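Local coordinates for protein prolyl-tRNA synthetase (Giardia lamblia ATCC 50803, PDB 3IAL) that probably catalyses the ATP-dependent attachment of L-proline to its cognate tRNA, by way of a prolyl-adenylate intermediate, at residues E448-A451 / C452-K456; F433-H436 / N437-T441; K192-D195 / T196-D200. One frame throughout, in Å; residues are numbered along the deposited sequence. Where two conformers were deposited one is given.

Contact 1 of 3, residues E448-A451 / C452-K456; sequences EIVA and CIENK
From Glu448 to Asn455 the backbone is regular alpha helix, each of the four carbonyls from Glu448 to Ala451 accepting the N-H four residues on, with the Ile453 N to Ile449 O bond almost straight at 175° about the hydrogen and Cys452 N to Glu448 O more bent at 147°, and Lys456 N bonds in the same way to Cys452 O (2.9 Å).

Along one side of the helix Val450 and Glu454 run next to each other and point the same way. The CG1 methyl of Val450 stands 3.9 Å from Glu454 CD; it is set anti to its backbone N (chi1 166°), which brings it beside the carbonyl carbon and up against the carboxylate carbon one turn later. Glu454 is extended beyond CG, and its CG also rests on Val450 O at 3.4 Å. Asn455 folds back over the preceding turn, its ND2 lying 3.9 Å from Ala451 CB. This ND2 is 3.1 Å from Ala451 O but badly angled for a hydrogen bond; that oxygen accepts Asn455 N. On the buried side the apolar contact is looser: Ile449 CG2 and Ile453 CG1 are 4.4 Å apart.

Helix 446-455 is the crossover of a beta-alpha-beta unit in the C-terminal region, linking the parallel strands 440-442 and 459-464. Glu448 holds the start of the helix through OE1 to Lys444 N, and Ser445 OG bonds to Glu448 N. Ile449 and Cys452 face Ala460 on strand 459-464, whereas Val450 and Ile453 pack on Cys482 at the end of helix 472-482.

Contact 2 of 3, residues F433-H436 / N437-T441; sequences FAFH and NSMVT
Met439 CG lies over one face of the Phe435 ring, 4.1 Å from its centroid and displaced toward the rim, in a CH-pi contact. The sulfur stands farther off and at a slant, SD being 5.2 Å from the same centroid, a Met-aromatic contact. Separately, Val440 CG2 makes an off-centre CH-pi contact with the His436 ring, 3.8 Å from NE2, and Asn437 OD1 sits in plane at the edge of that ring, 3.5 Å from CD2.

Backbone and hydroxyl bonds set these groups in place. Asn437 N and Ser438 N make four-residue helical bonds, to Phe433 O and Ala434 O. With chi1 at 85°, Ser438 OG is turned back to give its proton to Phe435 O at 2.8 Å. Met439 N bonds to His436 O, with Met439 leading from the helix into strand 440-442. Farther out, Val229 of strand 222-229 touches both Phe435 and Met439, and Lys205 bonds to Asn437 OD1.

The chemistry is thus divided: Phe435 and Met439 form an apolar pair set against Val229, while the polar groups are engaged separately, the Ser438 hydroxyl spent on Phe435 O and Asn437 OD1 held by Lys205.

Contact 3 of 3, residues K192-D195 / T196-D200; sequences KVID and TIFSD
Ile194 and Phe198, one turn apart, lie side by side and point the same way, and meet through an apolar contact. The CG2 methyl of Ile194 sits 3.5 Å from the centroid of the Phe198 ring, only 8° off the ring normal, a centred CH-pi contact. Ile194 CG2 is anti to the backbone N (chi1 of the CG1 branch -63°), which swings it beside the carbonyl carbon and over the ring. Next to this pair, Val193 CG1 meets Ile197 CD1 at 3.7 Å.

Among the backbone bonds, Phe198 N reaches Ile194 O at 2.8 Å. Lys192 O takes Thr196 N, and Thr196 OG1 lies 3.1 Å from the same oxygen. Asp195 O is shared: Ser199 N approaches it at 3.0 Å, tilted from the carbonyl plane, and Asp200 N at 3.2 Å lies in that plane. The second bond spans five residues and marks a wider pi-type turn.

Of the polar side chains, Ser199 bonds through OG to Phe204 O just beyond the helix.

Ile194 and Phe198 press on strand 235-245 and Val193 and Ile197 on helix 52-71, within the class II synthetase core; the Phe198 side chain is about 7 Å from the bound prolyl-adenylate. The chemistry thus divides the helix into an apolar side set against helix 52-71 and the strands, and a mixed polar side carrying Lys192, Asp195 and Asp200, with Asp195 O gripped by two N-H groups and the buried Ser199 OG satisfied by Phe204 O.

In the fold
All three contacts are one-turn neighbours within a helix or at its end, and all are partly buried. Contact 3, in the catalytic core, has five of nine residues buried and centres a methyl on a buried ring; its centre is about 9 Å from the chain's centre. Contact 1, in the C-terminal region, has three of nine buried and pairs a valine methyl with an exposed glutamate. Contact 2, with two of eight, mixes CH-pi and Met-aromatic contacts with a hydroxyl bond. Strand 440-442, entered in contact 2, is followed by the helix of contact 1, and Lys456 NZ probably hydrogen-bonds Thr441 OG1. Phe433 CZ of contact 2 touches Ser199 OG of contact 3; contacts 1 and 3 do not meet.

Contact 1 of 3, residues E448-A451 / C452-K456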
loop_
_atom_site.group_PDB
_atom_site.type_symbol
_atom_site.label_atom_id
_atom_site.label_comp_id
_atom_site.label_asym_id
_atom_site.label_seq_id
_atom_site.Cartn_x
_atom_site.Cartn_y
_atom_site.Cartn_z
ATOM N N GLU B 448 -13.097 -31.366 -33.137
ATOM C CA GLU B 448 -13.982 -30.894 -32.075
ATOM C C GLU B 448 -13.350 -29.785 -31.229
ATOM O O GLU B 448 -14.038 -28.841 -30.838
ATOM C CB GLU B 448 -14.433 -32.048 -31.183
ATOM C CG GLU B 448 -15.484 -32.954 -31.833
ATOM C CD GLU B 448 -16.059 -33.996 -30.877
ATOM O OE1 GLU B 448 -15.750 -33.950 -29.669
ATOM O OE2 GLU B 448 -16.830 -34.864 -31.343
ATOM N N ILE B 449 -12.048 -29.892 -30.955
ATOM C CA ILE B 449 -11.326 -28.831 -30.245
ATOM C C ILE B 449 -11.311 -27.541 -31.069
ATOM O O ILE B 449 -11.576 -26.461 -30.544
ATOM C CB ILE B 449 -9.860 -29.216 -29.948
ATOM C CG1 ILE B 449 -9.786 -30.410 -28.989
ATOM C CG2 ILE B 449 -9.125 -28.042 -29.339
ATOM C CD1 ILE B 449 -8.397 -30.985 -28.860
ATOM N N VAL B 450 -10.999 -27.664 -32.356
ATOM C CA VAL B 450 -10.949 -26.515 -33.256
ATOM C C VAL B 450 -12.308 -25.817 -33.403
ATOM O O VAL B 450 -12.393 -24.595 -33.340
ATOM C CB VAL B 450 -10.448 -26.932 -34.664
ATOM C CG1 VAL B 450 -10.713 -25.834 -35.677
ATOM C CG2 VAL B 450 -8.966 -27.289 -34.608
ATOM N N ALA B 451 -13.361 -26.596 -33.624
ATOM C CA ALA B 451 -14.716 -26.042 -33.752
ATOM C C ALA B 451 -15.147 -25.343 -32.465
ATOM O O ALA B 451 -15.849 -24.332 -32.514
ATOM C CB ALA B 451 -15.721 -27.128 -34.128
ATOM N N CYS B 452 -14.716 -25.878 -31.322
ATOM C CA CYS B 452 -15.021 -25.281 -30.024
ATOM C C CYS B 452 -14.363 -23.911 -29.910
ATOM O O CYS B 452 -15.027 -22.909 -29.636
ATOM C CB CYS B 452 -14.548 -26.184 -28.887
ATOM S SG CYS B 452 -14.702 -25.442 -27.247
ATOM N N ILE B 453 -13.055 -23.885 -30.136
ATOM C CA ILE B 453 -12.275 -22.655 -30.115
ATOM C C ILE B 453 -12.883 -21.589 -31.037
ATOM O O ILE B 453 -13.084 -20.448 -30.616
ATOM C CB ILE B 453 -10.799 -22.925 -30.503
ATOM C CG1 ILE B 453 -10.104 -23.752 -29.410
ATOM C CG2 ILE B 453 -10.041 -21.620 -30.723
ATOM C CD1 ILE B 453 -10.216 -23.181 -27.987
ATOM N N GLU B 454 -13.197 -21.974 -32.272
ATOM C CA GLU B 454 -13.704 -21.034 -33.271
ATOM C C GLU B 454 -15.141 -20.561 -32.992
ATOM O O GLU B 454 -15.423 -19.366 -33.076
ATOM C CB GLU B 454 -13.638 -21.651 -34.679
ATOM C CG GLU B 454 -12.232 -21.794 -35.239
ATOM C CD GLU B 454 -12.207 -22.361 -36.656
ATOM O OE1 GLU B 454 -13.205 -22.974 -37.084
ATOM O OE2 GLU B 454 -11.176 -22.197 -37.341
ATOM N N ASN B 455 -16.041 -21.493 -32.673
ATOM C CA ASN B 455 -17.475 -21.173 -32.591
ATOM C C ASN B 455 -17.946 -20.752 -31.215
ATOM O O ASN B 455 -18.894 -19.977 -31.095
ATOM C CB ASN B 455 -18.325 -22.363 -33.047
ATOM C CG ASN B 455 -17.925 -22.878 -34.408
ATOM O OD1 ASN B 455 -17.422 -22.129 -35.241
ATOM N ND2 ASN B 455 -18.134 -24.170 -34.636
ATOM N N LYS B 456 -17.298 -21.270 -30.179
ATOM C CA LYS B 456 -17.769 -21.087 -28.810
ATOM C C LYS B 456 -16.762 -20.319 -27.960
ATOM O O LYS B 456 -17.144 -19.442 -27.183
ATOM C CB LYS B 456 -18.050 -22.455 -28.193
ATOM C CG LYS B 456 -18.664 -22.438 -26.815
ATOM C CD LYS B 456 -18.971 -23.862 -26.379
ATOM C CE LYS B 456 -19.400 -23.940 -24.924
ATOM N NZ LYS B 456 -19.679 -25.349 -24.521
#

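Contact 2 of 3, residues F433-H436 / N437-T441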
loop_
_atom_site.group_PDB
_atom_site.type_symbol
_atom_site.label_atom_id
_atom_site.label_comp_id
_atom_site.label_asym_id
_atom_site.label_seq_id
_atom_site.Cartn_x
_atom_site.Cartn_y
_atom_site.Cartn_z
ATOM N N PHE B 433 -19.876 -18.515 -11.952
ATOM C CA PHE B 433 -19.483 -19.928 -11.957
ATOM C C PHE B 433 -20.205 -20.673 -13.077
ATOM O O PHE B 433 -19.624 -21.541 -13.726
ATOM C CB PHE B 433 -19.792 -20.588 -10.608
ATOM C CG PHE B 433 -18.753 -20.335 -9.543
ATOM C CD1 PHE B 433 -18.115 -19.100 -9.429
ATOM C CD2 PHE B 433 -18.435 -21.328 -8.632
ATOM C CE1 PHE B 433 -17.171 -18.872 -8.436
ATOM C CE2 PHE B 433 -17.494 -21.106 -7.633
ATOM C CZ PHE B 433 -16.860 -19.869 -7.541
ATOM N N ALA B 434 -21.473 -20.340 -13.297
ATOM C CA ALA B 434 -22.231 -20.944 -14.393
ATOM C C ALA B 434 -21.555 -20.591 -15.711
ATOM O O ALA B 434 -21.406 -21.449 -16.577
ATOM C CB ALA B 434 -23.691 -20.477 -14.383
ATOM N N PHE B 435 -21.117 -19.338 -15.842
ATOM C CA PHE B 435 -20.432 -18.900 -17.056
ATOM C C PHE B 435 -19.149 -19.681 -17.305
ATOM O O PHE B 435 -18.900 -20.121 -18.431
ATOM C CB PHE B 435 -20.100 -17.417 -17.016
ATOM C CG PHE B 435 -19.273 -16.973 -18.180
ATOM C CD1 PHE B 435 -19.833 -16.894 -19.450
ATOM C CD2 PHE B 435 -17.932 -16.677 -18.025
ATOM C CE1 PHE B 435 -19.067 -16.499 -20.543
ATOM C CE2 PHE B 435 -17.163 -16.282 -19.113
ATOM C CZ PHE B 435 -17.735 -16.185 -20.368
ATOM N N HIS B 436 -18.335 -19.838 -16.261
ATOM C CA HIS B 436 -17.126 -20.647 -16.353
ATOM C C HIS B 436 -17.466 -22.081 -16.772
ATOM O O HIS B 436 -16.907 -22.600 -17.743
ATOM C CB HIS B 436 -16.370 -20.677 -15.025
ATOM C CG HIS B 436 -15.268 -21.690 -14.997
ATOM N ND1 HIS B 436 -13.976 -21.391 -15.361
ATOM C CD2 HIS B 436 -15.274 -23.007 -14.677
ATOM C CE1 HIS B 436 -13.230 -22.477 -15.258
ATOM N NE2 HIS B 436 -13.993 -23.470 -14.846
ATOM N N ASN B 437 -18.393 -22.704 -16.048
ATOM C CA ASN B 437 -18.788 -24.092 -16.332
ATOM C C ASN B 437 -19.303 -24.291 -17.766
ATOM O O ASN B 437 -19.030 -25.311 -18.387
ATOM C CB ASN B 437 -19.814 -24.598 -15.301
ATOM C CG ASN B 437 -19.217 -24.739 -13.900
ATOM O OD1 ASN B 437 -18.026 -24.995 -13.749
ATOM N ND2 ASN B 437 -20.050 -24.580 -12.872
ATOM N N SER B 438 -20.015 -23.298 -18.288
ATOM C CA SER B 438 -20.485 -23.307 -19.674
ATOM C C SER B 438 -19.355 -23.147 -20.715
ATOM O O SER B 438 -19.555 -23.452 -21.895
ATOM C CB SER B 438 -21.534 -22.203 -19.884
ATOM O OG SER B 438 -20.931 -20.947 -20.187
ATOM N N MET B 439 -18.190 -22.661 -20.280
ATOM C CA MET B 439 -17.040 -22.414 -21.158
ATOM C C MET B 439 -15.902 -23.422 -20.921
ATOM O O MET B 439 -14.723 -23.124 -21.133
ATOM C CB MET B 439 -16.551 -20.973 -20.971
ATOM C CG MET B 439 -17.559 -19.934 -21.432
ATOM S SD MET B 439 -17.820 -19.931 -23.224
ATOM C CE MET B 439 -16.632 -18.703 -23.739
ATOM N N VAL B 440 -16.282 -24.609 -20.464
ATOM C CA VAL B 440 -15.426 -25.785 -20.454
ATOM C C VAL B 440 -16.155 -26.837 -21.289
ATOM O O VAL B 440 -17.231 -27.272 -20.908
ATOM C CB VAL B 440 -15.203 -26.294 -19.015
ATOM C CG1 VAL B 440 -14.441 -27.631 -19.012
ATOM C CG2 VAL B 440 -14.457 -25.231 -18.193
ATOM N N THR B 441 -15.580 -27.209 -22.434
ATOM C CA THR B 441 -16.214 -28.119 -23.378
ATOM C C THR B 441 -15.361 -29.347 -23.635
ATOM O O THR B 441 -14.215 -29.238 -24.048
ATOM C CB THR B 441 -16.447 -27.446 -24.739
ATOM O OG1 THR B 441 -17.160 -26.215 -24.556
ATOM C CG2 THR B 441 -17.241 -28.390 -25.685
#

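Contact 3 of 3, residues K192-D195 / T196-D200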
loop_
_atom_site.group_PDB
_atom_site.type_symbol
_atom_site.label_atom_id
_atom_site.label_comp_id
_atom_site.label_asym_id
_atom_site.label_seq_id
_atom_site.Cartn_x
_atom_site.Cartn_y
_atom_site.Cartn_z
ATOM N N LYS B 192 -5.066 -21.384 -1.350
ATOM C CA LYS B 192 -6.091 -20.954 -0.391
ATOM C C LYS B 192 -6.377 -19.453 -0.495
ATOM O O LYS B 192 -7.526 -19.025 -0.447
ATOM C CB LYS B 192 -5.710 -21.298 1.049
ATOM C CG LYS B 192 -6.370 -22.555 1.602
ATOM C CD LYS B 192 -5.697 -23.818 1.119
ATOM C CE LYS B 192 -6.051 -25.007 2.000
ATOM N NZ LYS B 192 -5.414 -24.872 3.339
ATOM N N VAL B 193 -5.327 -18.655 -0.643
ATOM C CA VAL B 193 -5.489 -17.207 -0.716
ATOM C C VAL B 193 -6.131 -16.771 -2.032
ATOM O O VAL B 193 -6.969 -15.877 -2.039
ATOM C CB VAL B 193 -4.152 -16.478 -0.486
ATOM C CG1 VAL B 193 -4.316 -14.978 -0.662
ATOM C CG2 VAL B 193 -3.639 -16.797 0.914
ATOM N N ILE B 194 -5.746 -17.414 -3.130
ATOM C CA ILE B 194 -6.370 -17.169 -4.422
ATOM C C ILE B 194 -7.883 -17.454 -4.389
ATOM O O ILE B 194 -8.670 -16.641 -4.879
ATOM C CB ILE B 194 -5.684 -17.989 -5.556
ATOM C CG1 ILE B 194 -4.224 -17.555 -5.735
ATOM C CG2 ILE B 194 -6.433 -17.844 -6.886
ATOM C CD1 ILE B 194 -4.007 -16.065 -5.746
ATOM N N ASP B 195 -8.289 -18.585 -3.810
ATOM C CA ASP B 195 -9.723 -18.921 -3.741
ATOM C C ASP B 195 -10.506 -17.914 -2.905
ATOM O O ASP B 195 -11.598 -17.521 -3.278
ATOM C CB ASP B 195 -9.936 -20.328 -3.181
ATOM C CG ASP B 195 -11.206 -20.965 -3.695
ATOM O OD1 ASP B 195 -11.277 -21.233 -4.909
ATOM O OD2 ASP B 195 -12.125 -21.206 -2.894
ATOM N N THR B 196 -9.936 -17.487 -1.782
ATOM C CA THR B 196 -10.532 -16.421 -0.983
ATOM C C THR B 196 -10.707 -15.125 -1.772
ATOM O O THR B 196 -11.763 -14.492 -1.714
ATOM C CB THR B 196 -9.675 -16.099 0.262
ATOM O OG1 THR B 196 -9.547 -17.277 1.066
ATOM C CG2 THR B 196 -10.317 -14.986 1.079
ATOM N N ILE B 197 -9.669 -14.713 -2.490
ATOM C CA ILE B 197 -9.733 -13.446 -3.227
ATOM C C ILE B 197 -10.678 -13.561 -4.407
ATOM O O ILE B 197 -11.610 -12.768 -4.549
ATOM C CB ILE B 197 -8.354 -13.005 -3.762
ATOM C CG1 ILE B 197 -7.380 -12.738 -2.619
ATOM C CG2 ILE B 197 -8.487 -11.748 -4.617
ATOM C CD1 ILE B 197 -5.908 -12.723 -3.069
ATOM N N PHE B 198 -10.428 -14.554 -5.255
ATOM C CA PHE B 198 -11.122 -14.683 -6.542
ATOM C C PHE B 198 -12.598 -15.055 -6.351
ATOM O O PHE B 198 -13.483 -14.439 -6.950
ATOM C CB PHE B 198 -10.474 -15.774 -7.398
ATOM C CG PHE B 198 -9.114 -15.421 -7.979
ATOM C CD1 PHE B 198 -8.284 -14.461 -7.410
ATOM C CD2 PHE B 198 -8.651 -16.119 -9.096
ATOM C CE1 PHE B 198 -7.021 -14.186 -7.960
ATOM C CE2 PHE B 198 -7.404 -15.844 -9.654
ATOM C CZ PHE B 198 -6.584 -14.878 -9.082
ATOM N N SER B 199 -12.851 -16.080 -5.535
ATOM C CA SER B 199 -14.187 -16.687 -5.419
ATOM C C SER B 199 -15.019 -16.172 -4.237
ATOM O O SER B 199 -16.126 -15.680 -4.439
ATOM C CB SER B 199 -14.073 -18.213 -5.363
ATOM O OG SER B 199 -13.596 -18.717 -6.604
ATOM N N ASP B 200 -14.500 -16.273 -3.017
ATOM C CA ASP B 200 -15.263 -15.834 -1.842
ATOM C C ASP B 200 -15.562 -14.337 -1.897
ATOM O O ASP B 200 -16.655 -13.907 -1.519
ATOM C CB ASP B 200 -14.530 -16.143 -0.531
ATOM C CG ASP B 200 -14.315 -17.633 -0.294
ATOM O OD1 ASP B 200 -14.826 -18.479 -1.058
ATOM O OD2 ASP B 200 -13.625 -17.963 0.685
#